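Local coordinates for regulatory protein of LacI family (Chloroflexus aggregans, PDB 3BBL) that probably regulates transcription as a LacI-family repressor or activator, its periplasmic-binding-protein-like core sensing a small effector molecule, at residues I73-P78 with V139-L144. Sequence-based numbering, arbitrary orientation.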
loop_
_atom_site.group_PDB
_atom_site.type_symbol
_atom_site.label_atom_id
_atom_site.label_comp_id
_atom_site.label_asym_id
_atom_site.label_seq_id
_atom_site.Cartn_x
_atom_site.Cartn_y
_atom_site.Cartn_z
ATOM N N ILE A 73 -13.578 -11.796 5.258
ATOM C CA ILE A 73 -14.649 -12.697 5.654
ATOM C C ILE A 73 -15.742 -12.822 4.607
ATOM O O ILE A 73 -16.364 -11.837 4.229
ATOM C CB ILE A 73 -15.318 -12.234 6.964
ATOM C CG1 ILE A 73 -14.254 -11.832 7.993
ATOM C CG2 ILE A 73 -16.213 -13.346 7.499
ATOM C CD1 ILE A 73 -13.334 -12.960 8.415
ATOM N N ASN A 74 -15.976 -14.045 4.149
ATOM C CA ASN A 74 -17.029 -14.309 3.171
ATOM C C ASN A 74 -18.238 -14.883 3.893
ATOM O O ASN A 74 -18.193 -15.105 5.096
ATOM C CB ASN A 74 -16.552 -15.308 2.116
ATOM C CG ASN A 74 -15.564 -14.699 1.147
ATOM O OD1 ASN A 74 -15.798 -13.613 0.605
ATOM N ND2 ASN A 74 -14.455 -15.395 0.913
ATOM N N TYR A 75 -19.327 -15.105 3.166
ATOM C CA TYR A 75 -20.518 -15.690 3.776
ATOM C C TYR A 75 -20.157 -17.128 4.135
ATOM O O TYR A 75 -19.401 -17.777 3.407
ATOM C CB TYR A 75 -21.696 -15.700 2.793
ATOM C CG TYR A 75 -22.311 -14.351 2.506
ATOM C CD1 TYR A 75 -22.219 -13.779 1.238
ATOM C CD2 TYR A 75 -23.020 -13.664 3.488
ATOM C CE1 TYR A 75 -22.824 -12.559 0.953
ATOM C CE2 TYR A 75 -23.632 -12.444 3.216
ATOM C CZ TYR A 75 -23.531 -11.900 1.943
ATOM O OH TYR A 75 -24.149 -10.705 1.661
ATOM N N ASN A 76 -20.701 -17.624 5.244
ATOM C CA ASN A 76 -20.417 -18.989 5.694
ATOM C C ASN A 76 -18.916 -19.241 5.568
ATOM O O ASN A 76 -18.487 -20.170 4.880
ATOM C CB ASN A 76 -21.163 -20.023 4.835
ATOM C CG ASN A 76 -22.644 -19.731 4.711
ATOM O OD1 ASN A 76 -23.318 -19.430 5.697
ATOM N ND2 ASN A 76 -23.162 -19.831 3.488
ATOM N N ASP A 77 -18.120 -18.401 6.218
ATOM C CA ASP A 77 -16.678 -18.547 6.149
ATOM C C ASP A 77 -16.246 -19.826 6.867
ATOM O O ASP A 77 -16.499 -19.998 8.063
ATOM C CB ASP A 77 -15.991 -17.337 6.785
ATOM C CG ASP A 77 -14.566 -17.153 6.291
ATOM O OD1 ASP A 77 -14.361 -16.385 5.325
ATOM O OD2 ASP A 77 -13.652 -17.787 6.861
ATOM N N PRO A 78 -15.590 -20.745 6.141
ATOM C CA PRO A 78 -15.139 -21.999 6.752
ATOM C C PRO A 78 -14.222 -21.803 7.972
ATOM O O PRO A 78 -14.280 -22.571 8.933
ATOM C CB PRO A 78 -14.453 -22.724 5.589
ATOM C CG PRO A 78 -13.985 -21.607 4.705
ATOM C CD PRO A 78 -15.153 -20.654 4.736
ATOM N N VAL A 139 -19.361 -7.845 1.578
ATOM C CA VAL A 139 -19.022 -6.430 1.665
ATOM C C VAL A 139 -19.707 -5.655 0.537
ATOM O O VAL A 139 -20.209 -4.551 0.751
ATOM C CB VAL A 139 -17.505 -6.218 1.559
ATOM C CG1 VAL A 139 -17.172 -4.741 1.729
ATOM C CG2 VAL A 139 -16.804 -7.048 2.603
ATOM N N GLY A 140 -19.715 -6.245 -0.656
ATOM C CA GLY A 140 -20.340 -5.616 -1.803
ATOM C C GLY A 140 -21.810 -5.331 -1.563
ATOM O O GLY A 140 -22.299 -4.248 -1.878
ATOM N N ASN A 141 -22.523 -6.301 -0.998
ATOM C CA ASN A 141 -23.936 -6.112 -0.727
ATOM C C ASN A 141 -24.158 -5.049 0.330
ATOM O O ASN A 141 -25.114 -4.291 0.250
ATOM C CB ASN A 141 -24.579 -7.423 -0.287
ATOM C CG ASN A 141 -24.500 -8.482 -1.349
ATOM O OD1 ASN A 141 -24.547 -8.179 -2.540
ATOM N ND2 ASN A 141 -24.387 -9.737 -0.930
ATOM N N ASP A 142 -23.278 -4.982 1.324
ATOM C CA ASP A 142 -23.435 -3.971 2.363
ATOM C C ASP A 142 -23.328 -2.588 1.750
ATOM O O ASP A 142 -24.177 -1.726 1.971
ATOM C CB ASP A 142 -22.365 -4.114 3.450
ATOM C CG ASP A 142 -22.708 -5.175 4.467
ATOM O OD1 ASP A 142 -22.349 -6.351 4.256
ATOM O OD2 ASP A 142 -23.346 -4.830 5.480
ATOM N N ARG A 143 -22.277 -2.387 0.970
ATOM C CA ARG A 143 -22.049 -1.106 0.327
ATOM C C ARG A 143 -23.135 -0.759 -0.689
ATOM O O ARG A 143 -23.556 0.386 -0.780
ATOM C CB ARG A 143 -20.669 -1.101 -0.322
ATOM C CG ARG A 143 -19.548 -1.214 0.710
ATOM C CD ARG A 143 -18.177 -1.261 0.063
ATOM N NE ARG A 143 -17.132 -1.411 1.057
ATOM C CZ ARG A 143 -15.843 -1.554 0.771
ATOM N NH1 ARG A 143 -15.423 -1.567 -0.486
ATOM N NH2 ARG A 143 -14.973 -1.685 1.753
ATOM N N LEU A 144 -23.597 -1.747 -1.441
ATOM C CA LEU A 144 -24.645 -1.508 -2.415
ATOM C C LEU A 144 -25.941 -1.125 -1.708
ATOM O O LEU A 144 -26.699 -0.280 -2.195
ATOM C CB LEU A 144 -24.874 -2.752 -3.270
ATOM C CG LEU A 144 -26.031 -2.657 -4.268
ATOM C CD1 LEU A 144 -25.878 -1.429 -5.146
ATOM C CD2 LEU A 144 -26.069 -3.918 -5.111
#
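Tyr75 reaches Asn141 across the cleft of a periplasmic-binding-protein fold, joining the loop that follows strand 67-70 in one lobe to helix 138-153 in the other. Traced outward, Tyr75 CB lies well short of the helix; CG stands beside the backbone N and anti to the carbonyl carbon (chi1 -72°), a setting that lets the ring extend across the gap, its hydroxyl end coming nearest to the helix. CE1 and CZ each come to 3.7 Å from Asn141 ND2, which sits at the ring edge near its plane. The tip makes the real contact: Asn141 ND2 donates to Tyr75 OH at 2.8 Å, with a nearly straight N-H...O angle of 165°. Ring and amide planes differ by 30°, and the hydroxyl lies almost in the amide plane. A phenylalanine in place of Tyr75 would probably leave Asn141 ND2 without this acceptor and remove the sole hydrogen bond between the two segments. Asn141 ND2 also donates to Glu135 O, so both bonds help fix the amide's rotation. On the loop side, Asp77, the N-cap residue of helix 78-85, bridges back past Tyr75: Asn74 N donates to the anti side of Asp77 OD1 at 3.1 Å.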